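Local coordinates for cell envelope-related transcriptional attenuator domain-containing protein (PDB 4OBM) that is of unproven function but belongs to the LytR-CpsA-Psr family, whose members are thought to attach glycopolymers to the bacterial cell wall, at residues 54-62 against 162-173; 114-124 against 135-145. All coordinates share one frame; numbering follows the deposited sequence.

Interaction 1 of 2, residues 54-62 against 162-173; sequences VLMPYLPNA and ELYPCKLNATVI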
loop_
_atom_site.group_PDB
_atom_site.type_symbol
_atom_site.label_atom_id
_atom_site.label_comp_id
_atom_site.label_asym_id
_atom_site.label_seq_id
_atom_site.Cartn_x
_atom_site.Cartn_y
_atom_site.Cartn_z
ATOM N N VAL A 54 7.309 -2.667 -1.801
ATOM C CA VAL A 54 7.591 -1.245 -1.533
ATOM C C VAL A 54 6.268 -0.491 -1.427
ATOM O O VAL A 54 5.464 -0.508 -2.367
ATOM C CB VAL A 54 8.529 -0.611 -2.598
ATOM C CG1 VAL A 54 8.872 0.841 -2.253
ATOM C CG2 VAL A 54 9.804 -1.435 -2.767
ATOM N N LEU A 55 6.044 0.170 -0.300
ATOM C CA LEU A 55 4.821 0.954 -0.124
ATOM C C LEU A 55 5.115 2.420 -0.331
ATOM O O LEU A 55 6.156 2.887 0.101
ATOM C CB LEU A 55 4.184 0.746 1.264
ATOM C CG LEU A 55 3.890 -0.693 1.710
ATOM C CD1 LEU A 55 3.908 -0.796 3.225
ATOM C CD2 LEU A 55 2.550 -1.166 1.173
HETATM N N MSE A 56 4.210 3.143 -1.000
HETATM C CA MSE A 56 4.323 4.588 -1.226
HETATM C C MSE A 56 3.017 5.253 -0.915
HETATM O O MSE A 56 2.121 5.195 -1.752
HETATM C CB MSE A 56 4.759 4.946 -2.660
HETATM C CG MSE A 56 6.232 4.899 -2.797
HETATM SE SE MSE A 56 6.836 5.393 -4.526
HETATM C CE MSE A 56 6.464 7.189 -4.555
ATOM N N PRO A 57 2.892 5.918 0.248
ATOM C CA PRO A 57 1.635 6.594 0.559
ATOM C C PRO A 57 1.639 8.030 0.014
ATOM O O PRO A 57 2.688 8.607 -0.256
ATOM C CB PRO A 57 1.597 6.549 2.093
ATOM C CG PRO A 57 3.040 6.626 2.486
ATOM C CD PRO A 57 3.882 6.108 1.338
ATOM N N TYR A 58 0.456 8.586 -0.170
ATOM C CA TYR A 58 0.239 9.928 -0.711
ATOM C C TYR A 58 -0.870 10.590 0.057
ATOM O O TYR A 58 -1.869 9.926 0.333
ATOM C CB TYR A 58 -0.169 9.841 -2.203
ATOM C CG TYR A 58 0.909 9.304 -3.111
ATOM C CD1 TYR A 58 1.029 7.938 -3.349
ATOM C CD2 TYR A 58 1.759 10.164 -3.799
ATOM C CE1 TYR A 58 2.047 7.434 -4.156
ATOM C CE2 TYR A 58 2.746 9.672 -4.650
ATOM C CZ TYR A 58 2.897 8.305 -4.811
ATOM O OH TYR A 58 3.816 7.824 -5.707
ATOM N N LEU A 59 -0.739 11.905 0.356
ATOM C CA LEU A 59 -1.787 12.654 1.057
ATOM C C LEU A 59 -2.966 12.836 0.127
ATOM O O LEU A 59 -2.744 12.918 -1.081
ATOM C CB LEU A 59 -1.281 14.023 1.554
ATOM C CG LEU A 59 -0.412 14.063 2.816
ATOM C CD1 LEU A 59 0.172 15.470 2.998
ATOM C CD2 LEU A 59 -1.195 13.652 4.061
ATOM N N PRO A 60 -4.225 12.875 0.620
ATOM C CA PRO A 60 -5.358 13.075 -0.299
ATOM C C PRO A 60 -5.298 14.395 -1.074
ATOM O O PRO A 60 -5.771 14.467 -2.229
ATOM C CB PRO A 60 -6.579 13.048 0.625
ATOM C CG PRO A 60 -6.046 13.338 1.966
ATOM C CD PRO A 60 -4.682 12.765 2.021
ATOM N N ASN A 61 -4.687 15.428 -0.461
ATOM C CA ASN A 61 -4.559 16.743 -1.070
ATOM C C ASN A 61 -3.235 16.853 -1.828
ATOM O O ASN A 61 -2.804 17.960 -2.158
ATOM C CB ASN A 61 -4.712 17.859 -0.028
ATOM C CG ASN A 61 -3.687 17.814 1.090
ATOM O OD1 ASN A 61 -3.152 16.748 1.468
ATOM N ND2 ASN A 61 -3.429 18.964 1.677
ATOM N N ALA A 62 -2.612 15.713 -2.151
ATOM C CA ALA A 62 -1.360 15.755 -2.908
ATOM C C ALA A 62 -1.618 16.110 -4.380
ATOM O O ALA A 62 -2.518 15.537 -5.001
ATOM C CB ALA A 62 -0.629 14.428 -2.809
ATOM N N GLU A 162 3.092 17.152 8.286
ATOM C CA GLU A 162 1.982 16.884 7.362
ATOM C C GLU A 162 2.068 15.468 6.761
ATOM O O GLU A 162 1.040 14.924 6.366
ATOM C CB GLU A 162 1.896 17.939 6.245
ATOM C CG GLU A 162 0.491 18.522 6.124
ATOM C CD GLU A 162 0.146 19.257 4.839
ATOM O OE1 GLU A 162 -0.996 19.090 4.350
ATOM O OE2 GLU A 162 1.005 20.018 4.334
ATOM N N LEU A 163 3.285 14.866 6.742
ATOM C CA LEU A 163 3.521 13.522 6.213
ATOM C C LEU A 163 3.373 12.425 7.268
ATOM O O LEU A 163 3.367 11.253 6.906
ATOM C CB LEU A 163 4.917 13.430 5.576
ATOM C CG LEU A 163 5.109 14.182 4.269
ATOM C CD1 LEU A 163 6.570 14.122 3.837
ATOM C CD2 LEU A 163 4.183 13.619 3.166
ATOM N N TYR A 164 3.244 12.784 8.558
ATOM C CA TYR A 164 3.104 11.812 9.650
ATOM C C TYR A 164 1.967 10.778 9.424
ATOM O O TYR A 164 2.246 9.596 9.654
ATOM C CB TYR A 164 2.933 12.489 11.021
ATOM C CG TYR A 164 3.111 11.497 12.148
ATOM C CD1 TYR A 164 4.383 11.109 12.565
ATOM C CD2 TYR A 164 2.012 10.871 12.732
ATOM C CE1 TYR A 164 4.559 10.128 13.536
ATOM C CE2 TYR A 164 2.176 9.900 13.718
ATOM C CZ TYR A 164 3.453 9.530 14.115
ATOM O OH TYR A 164 3.635 8.583 15.087
ATOM N N PRO A 165 0.726 11.122 8.965
ATOM C CA PRO A 165 -0.289 10.061 8.750
ATOM C C PRO A 165 0.158 9.034 7.687
ATOM O O PRO A 165 -0.173 7.855 7.799
ATOM C CB PRO A 165 -1.530 10.835 8.306
ATOM C CG PRO A 165 -1.301 12.238 8.773
ATOM C CD PRO A 165 0.168 12.454 8.640
ATOM N N CYS A 166 0.961 9.486 6.699
ATOM C CA CYS A 166 1.546 8.672 5.629
ATOM C C CYS A 166 2.621 7.756 6.197
ATOM O O CYS A 166 2.678 6.583 5.837
ATOM C CB CYS A 166 2.116 9.566 4.529
ATOM S SG CYS A 166 0.863 10.463 3.587
ATOM N N LYS A 167 3.496 8.323 7.052
ATOM C CA LYS A 167 4.600 7.650 7.725
ATOM C C LYS A 167 4.054 6.563 8.644
ATOM O O LYS A 167 4.567 5.453 8.634
ATOM C CB LYS A 167 5.465 8.664 8.503
ATOM C CG LYS A 167 6.334 9.506 7.598
ATOM C CD LYS A 167 6.848 10.772 8.257
ATOM C CE LYS A 167 7.742 11.539 7.304
ATOM N NZ LYS A 167 8.471 12.644 7.989
ATOM N N LEU A 168 2.977 6.869 9.386
ATOM C CA LEU A 168 2.317 5.930 10.294
ATOM C C LEU A 168 1.687 4.804 9.490
ATOM O O LEU A 168 1.922 3.634 9.793
ATOM C CB LEU A 168 1.252 6.679 11.149
ATOM C CG LEU A 168 0.641 5.994 12.386
ATOM C CD1 LEU A 168 -0.588 5.168 12.038
ATOM C CD2 LEU A 168 1.697 5.270 13.246
ATOM N N ASN A 169 0.925 5.153 8.427
ATOM C CA ASN A 169 0.292 4.163 7.578
ATOM C C ASN A 169 1.338 3.255 6.909
ATOM O O ASN A 169 1.183 2.028 6.958
ATOM C CB ASN A 169 -0.609 4.847 6.557
ATOM C CG ASN A 169 -2.011 5.109 7.064
ATOM O OD1 ASN A 169 -2.982 4.612 6.504
ATOM N ND2 ASN A 169 -2.158 5.836 8.171
ATOM N N ALA A 170 2.432 3.833 6.352
ATOM C CA ALA A 170 3.497 3.035 5.720
ATOM C C ALA A 170 4.068 1.969 6.681
ATOM O O ALA A 170 4.129 0.792 6.332
ATOM C CB ALA A 170 4.614 3.949 5.224
ATOM N N THR A 171 4.414 2.397 7.902
ATOM C CA THR A 171 5.027 1.636 8.978
ATOM C C THR A 171 4.081 0.560 9.511
ATOM O O THR A 171 4.489 -0.586 9.627
ATOM C CB THR A 171 5.434 2.635 10.091
ATOM O OG1 THR A 171 6.375 3.560 9.553
ATOM C CG2 THR A 171 6.029 1.957 11.309
ATOM N N VAL A 172 2.851 0.941 9.888
ATOM C CA VAL A 172 1.845 0.024 10.434
ATOM C C VAL A 172 1.485 -1.066 9.379
ATOM O O VAL A 172 1.410 -2.245 9.729
ATOM C CB VAL A 172 0.608 0.830 10.926
ATOM C CG1 VAL A 172 -0.588 -0.062 11.202
ATOM C CG2 VAL A 172 0.957 1.646 12.162
ATOM N N ILE A 173 1.313 -0.679 8.101
ATOM C CA ILE A 173 0.997 -1.636 7.031
ATOM C C ILE A 173 2.213 -2.547 6.763
ATOM O O ILE A 173 2.013 -3.747 6.527
ATOM C CB ILE A 173 0.430 -0.931 5.742
ATOM C CG1 ILE A 173 -0.947 -0.269 6.022
ATOM C CG2 ILE A 173 0.356 -1.863 4.507
ATOM C CD1 ILE A 173 -2.056 -1.163 6.708
#
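C166 O takes the helical hydrogen bond of A170 N at 2.8 Å, and P57 CG of the strand packs against the same oxygen at 3.4 Å. This is helix-on-sheet packing in an alpha/beta fold, with helix 164-173 lying over strand 54-58 nearly antiparallel, at 152° and an axis separation of 8.0 Å. Alternation along the strand turns L55 and P57 to this helix, and L59 in the loop beyond also points to it, whereas M56 and Y58 face helix 246-256. P57 CG also lies 3.7 Å from C166 CB. Farther along, L55 and I173 cross at about a right angle, L55 CD1 lying 3.9 Å from I173 CG2. L59 has CG anti to its carbonyl carbon (chi1 -78°), a setting that brings both methyls to E162 O, with CD2 also 3.8 Å from C166 SG. Cutting L59 back to an alanine would probably uncover that sulfur and the E162 carbonyl, opening a gap between the 59-62 turn and E162. No hydrogen bond joins the segments: N61 ND2 stops 3.6 Å from E162 OE1, the amide and carboxylate planes 60° apart, and donates instead to D240 O.

Interaction 2 of 2, residues 114-124 against 135-145; sequences NTTLTVPSEIK and IIKKGTQIFTA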
loop_
_atom_site.group_PDB
_atom_site.type_symbol
_atom_site.label_atom_id
_atom_site.label_comp_id
_atom_site.label_asym_id
_atom_site.label_seq_id
_atom_site.Cartn_x
_atom_site.Cartn_y
_atom_site.Cartn_z
ATOM N N ASN A 114 -3.727 -10.205 13.869
ATOM C CA ASN A 114 -3.366 -9.022 14.648
ATOM C C ASN A 114 -1.955 -8.514 14.332
ATOM O O ASN A 114 -1.109 -9.282 13.891
ATOM C CB ASN A 114 -3.424 -9.356 16.126
ATOM C CG ASN A 114 -4.756 -9.824 16.649
ATOM O OD1 ASN A 114 -5.827 -9.396 16.202
ATOM N ND2 ASN A 114 -4.709 -10.677 17.659
ATOM N N THR A 115 -1.686 -7.231 14.611
ATOM C CA THR A 115 -0.353 -6.660 14.421
ATOM C C THR A 115 0.139 -6.067 15.752
ATOM O O THR A 115 -0.631 -5.419 16.473
ATOM C CB THR A 115 -0.347 -5.627 13.274
ATOM O OG1 THR A 115 -0.997 -6.183 12.133
ATOM C CG2 THR A 115 1.058 -5.218 12.867
ATOM N N THR A 116 1.418 -6.300 16.068
ATOM C CA THR A 116 2.079 -5.779 17.264
ATOM C C THR A 116 2.822 -4.491 16.867
ATOM O O THR A 116 3.690 -4.522 15.997
ATOM C CB THR A 116 2.972 -6.849 17.889
ATOM O OG1 THR A 116 2.129 -7.855 18.439
ATOM C CG2 THR A 116 3.867 -6.300 18.972
ATOM N N LEU A 117 2.445 -3.362 17.478
ATOM C CA LEU A 117 3.018 -2.045 17.161
ATOM C C LEU A 117 3.467 -1.308 18.400
ATOM O O LEU A 117 2.805 -1.378 19.440
ATOM C CB LEU A 117 1.998 -1.158 16.407
ATOM C CG LEU A 117 1.261 -1.778 15.212
ATOM C CD1 LEU A 117 -0.026 -1.026 14.917
ATOM C CD2 LEU A 117 2.167 -1.855 13.991
ATOM N N THR A 118 4.557 -0.540 18.261
ATOM C CA THR A 118 5.078 0.308 19.330
ATOM C C THR A 118 4.520 1.720 19.129
ATOM O O THR A 118 4.904 2.410 18.182
ATOM C CB THR A 118 6.618 0.269 19.371
ATOM O OG1 THR A 118 7.031 -1.077 19.589
ATOM C CG2 THR A 118 7.196 1.158 20.477
ATOM N N VAL A 119 3.612 2.140 20.024
ATOM C CA VAL A 119 3.038 3.488 20.027
ATOM C C VAL A 119 4.067 4.402 20.752
ATOM O O VAL A 119 4.402 4.139 21.917
ATOM C CB VAL A 119 1.610 3.524 20.634
ATOM C CG1 VAL A 119 1.044 4.940 20.629
ATOM C CG2 VAL A 119 0.672 2.586 19.871
ATOM N N PRO A 120 4.656 5.402 20.031
ATOM C CA PRO A 120 5.723 6.232 20.636
ATOM C C PRO A 120 5.278 7.068 21.838
ATOM O O PRO A 120 6.061 7.216 22.781
ATOM C CB PRO A 120 6.193 7.128 19.480
ATOM C CG PRO A 120 5.060 7.132 18.508
ATOM C CD PRO A 120 4.419 5.777 18.619
ATOM N N SER A 121 4.043 7.602 21.814
ATOM C CA SER A 121 3.498 8.392 22.921
ATOM C C SER A 121 1.976 8.257 22.960
ATOM O O SER A 121 1.363 8.000 21.920
ATOM C CB SER A 121 3.919 9.855 22.808
ATOM O OG SER A 121 3.359 10.463 21.658
ATOM N N GLU A 122 1.366 8.383 24.157
ATOM C CA GLU A 122 -0.081 8.234 24.316
ATOM C C GLU A 122 -0.878 9.241 23.451
ATOM O O GLU A 122 -0.544 10.430 23.402
ATOM C CB GLU A 122 -0.501 8.388 25.787
ATOM C CG GLU A 122 -1.950 7.982 26.019
ATOM C CD GLU A 122 -2.736 8.662 27.117
ATOM O OE1 GLU A 122 -2.586 9.891 27.307
ATOM O OE2 GLU A 122 -3.597 7.975 27.711
ATOM N N ILE A 123 -1.935 8.744 22.789
ATOM C CA ILE A 123 -2.857 9.552 21.985
ATOM C C ILE A 123 -4.209 9.594 22.705
ATOM O O ILE A 123 -4.729 8.556 23.110
ATOM C CB ILE A 123 -2.991 9.017 20.523
ATOM C CG1 ILE A 123 -1.604 8.908 19.820
ATOM C CG2 ILE A 123 -3.962 9.890 19.688
ATOM C CD1 ILE A 123 -1.510 7.798 18.810
ATOM N N LYS A 124 -4.750 10.794 22.889
ATOM C CA LYS A 124 -6.094 11.037 23.427
ATOM C C LYS A 124 -6.724 12.017 22.445
ATOM O O LYS A 124 -6.574 13.233 22.611
ATOM C CB LYS A 124 -6.077 11.552 24.887
ATOM C CG LYS A 124 -5.767 10.484 25.942
ATOM C CD LYS A 124 -6.395 10.829 27.295
ATOM C CE LYS A 124 -5.964 9.932 28.443
ATOM N NZ LYS A 124 -4.777 10.460 29.193
ATOM N N ILE A 135 -8.625 6.872 22.713
ATOM C CA ILE A 135 -7.440 6.711 23.569
ATOM C C ILE A 135 -6.587 5.553 23.095
ATOM O O ILE A 135 -6.985 4.406 23.253
ATOM C CB ILE A 135 -7.753 6.531 25.097
ATOM C CG1 ILE A 135 -9.034 7.244 25.604
ATOM C CG2 ILE A 135 -6.514 6.771 25.982
ATOM C CD1 ILE A 135 -9.028 8.711 25.646
ATOM N N ILE A 136 -5.381 5.855 22.601
ATOM C CA ILE A 136 -4.375 4.868 22.202
ATOM C C ILE A 136 -3.203 5.034 23.183
ATOM O O ILE A 136 -2.605 6.108 23.255
ATOM C CB ILE A 136 -3.969 5.007 20.713
ATOM C CG1 ILE A 136 -5.194 4.716 19.793
ATOM C CG2 ILE A 136 -2.790 4.079 20.370
ATOM C CD1 ILE A 136 -5.140 5.321 18.426
ATOM N N LYS A 137 -2.928 4.001 23.982
ATOM C CA LYS A 137 -1.873 4.086 24.984
ATOM C C LYS A 137 -0.512 3.851 24.354
ATOM O O LYS A 137 -0.406 3.277 23.268
ATOM C CB LYS A 137 -2.118 3.116 26.157
ATOM C CG LYS A 137 -3.440 3.350 26.893
ATOM C CD LYS A 137 -3.412 4.530 27.839
ATOM C CE LYS A 137 -4.704 4.630 28.604
ATOM N NZ LYS A 137 -4.786 5.904 29.370
ATOM N N LYS A 138 0.519 4.372 25.017
ATOM C CA LYS A 138 1.920 4.263 24.625
ATOM C C LYS A 138 2.376 2.822 24.872
ATOM O O LYS A 138 1.850 2.170 25.787
ATOM C CB LYS A 138 2.750 5.272 25.464
ATOM C CG LYS A 138 4.258 5.273 25.193
ATOM C CD LYS A 138 5.027 6.205 26.115
ATOM C CE LYS A 138 6.506 5.991 25.897
ATOM N NZ LYS A 138 7.333 7.020 26.573
ATOM N N GLY A 139 3.337 2.349 24.076
ATOM C CA GLY A 139 3.925 1.025 24.252
ATOM C C GLY A 139 3.706 0.024 23.142
ATOM O O GLY A 139 2.913 0.255 22.224
ATOM N N THR A 140 4.431 -1.109 23.233
ATOM C CA THR A 140 4.372 -2.224 22.292
ATOM C C THR A 140 3.128 -3.025 22.663
ATOM O O THR A 140 3.006 -3.496 23.790
ATOM C CB THR A 140 5.693 -3.006 22.300
ATOM O OG1 THR A 140 6.743 -2.081 22.095
ATOM C CG2 THR A 140 5.764 -4.036 21.200
ATOM N N GLN A 141 2.169 -3.085 21.746
ATOM C CA GLN A 141 0.857 -3.671 22.005
ATOM C C GLN A 141 0.318 -4.473 20.828
ATOM O O GLN A 141 0.670 -4.179 19.684
ATOM C CB GLN A 141 -0.151 -2.544 22.325
ATOM C CG GLN A 141 0.152 -1.706 23.565
ATOM C CD GLN A 141 -0.500 -0.349 23.474
ATOM O OE1 GLN A 141 -1.590 -0.124 24.004
ATOM N NE2 GLN A 141 0.147 0.584 22.791
ATOM N N ILE A 142 -0.608 -5.425 21.113
ATOM C CA ILE A 142 -1.249 -6.304 20.128
ATOM C C ILE A 142 -2.530 -5.651 19.676
ATOM O O ILE A 142 -3.459 -5.512 20.470
ATOM C CB ILE A 142 -1.490 -7.757 20.665
ATOM C CG1 ILE A 142 -0.166 -8.429 21.112
ATOM C CG2 ILE A 142 -2.194 -8.619 19.594
ATOM C CD1 ILE A 142 -0.313 -9.488 22.231
ATOM N N PHE A 143 -2.591 -5.265 18.398
ATOM C CA PHE A 143 -3.750 -4.559 17.860
ATOM C C PHE A 143 -4.723 -5.481 17.144
ATOM O O PHE A 143 -4.337 -6.142 16.185
ATOM C CB PHE A 143 -3.299 -3.439 16.897
ATOM C CG PHE A 143 -2.818 -2.163 17.549
ATOM C CD1 PHE A 143 -1.577 -2.108 18.183
ATOM C CD2 PHE A 143 -3.578 -0.998 17.482
ATOM C CE1 PHE A 143 -1.136 -0.929 18.793
ATOM C CE2 PHE A 143 -3.127 0.188 18.084
ATOM C CZ PHE A 143 -1.913 0.210 18.740
ATOM N N THR A 144 -6.000 -5.483 17.576
ATOM C CA THR A 144 -7.055 -6.235 16.901
ATOM C C THR A 144 -7.534 -5.375 15.714
ATOM O O THR A 144 -7.130 -4.217 15.612
ATOM C CB THR A 144 -8.179 -6.655 17.854
ATOM O OG1 THR A 144 -8.691 -5.513 18.522
ATOM C CG2 THR A 144 -7.747 -7.736 18.847
ATOM N N ALA A 145 -8.338 -5.954 14.796
ATOM C CA ALA A 145 -8.853 -5.328 13.571
ATOM C C ALA A 145 -9.358 -3.897 13.776
ATOM O O ALA A 145 -8.852 -2.992 13.105
ATOM C CB ALA A 145 -9.962 -6.175 12.983
#
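The F143 ring carries L117 CD1 over one face, 4.0 Å from its centroid and 18° off the normal, a CH-pi contact. Near the ring plane its edge meets T115 O and V119 CG2, the latter 3.7 Å from CZ. The Q141 amide is fixed by two acceptors: NE2 donates to K137 O and to G139 O, each at 2.8 Å. At G139 O, V119 N arrives from the opposite face of the carbonyl, making this a doubly gripped oxygen.

These groups sit in two antiparallel ladders, T115-V119 with G139-F143 and I123-K124 with I135-I136, between which the register slips by one residue. G139 has positive phi, where a side chain would jam against the preceding carbonyl. On the outer face of the first ladder T118 OG1 and T140 OG1 share a 2.7 Å hydrogen bond. Across the slip, E122 runs alongside K137, its CG anti to the backbone N (chi1 -169°) and the chain extended beyond, which carries the carboxylate to K137 NZ. Its OE2 takes K137 NZ at 2.9 Å and OE1 takes K124 NZ at 2.9 Å, so one carboxylate bridges two lysines and probably offsets their mutual repulsion.

The face bearing T115, L117 and F143 is backed by helices: T115 and L117 touch helix 164-181, T116 N bonds to Q179 OE1, and Y151 of helix 145-152 meets F143, L117, I123 and I136.

How the interactions relate
Helix 164-181 ties the two contacts together: interaction 1 packs it on strand 52-58 of the mixed sheet, while its other side receives strand 115-119 of interaction 2. The evidence is direct, since V172 CG1 lies 3.9 Å from L117 CD1. Interaction 1, about 9 Å between its centre and that of the chain, is buried and relies on apolar contact without a cross-segment hydrogen bond. Interaction 2, about 20 Å out, is partly exposed and is built from backbone ladders, with salt bridges and a hydroxyl pair at its rim and apolar side chains turned inward. In sequence, interaction 2 is nested within the loop that interaction 1 closes.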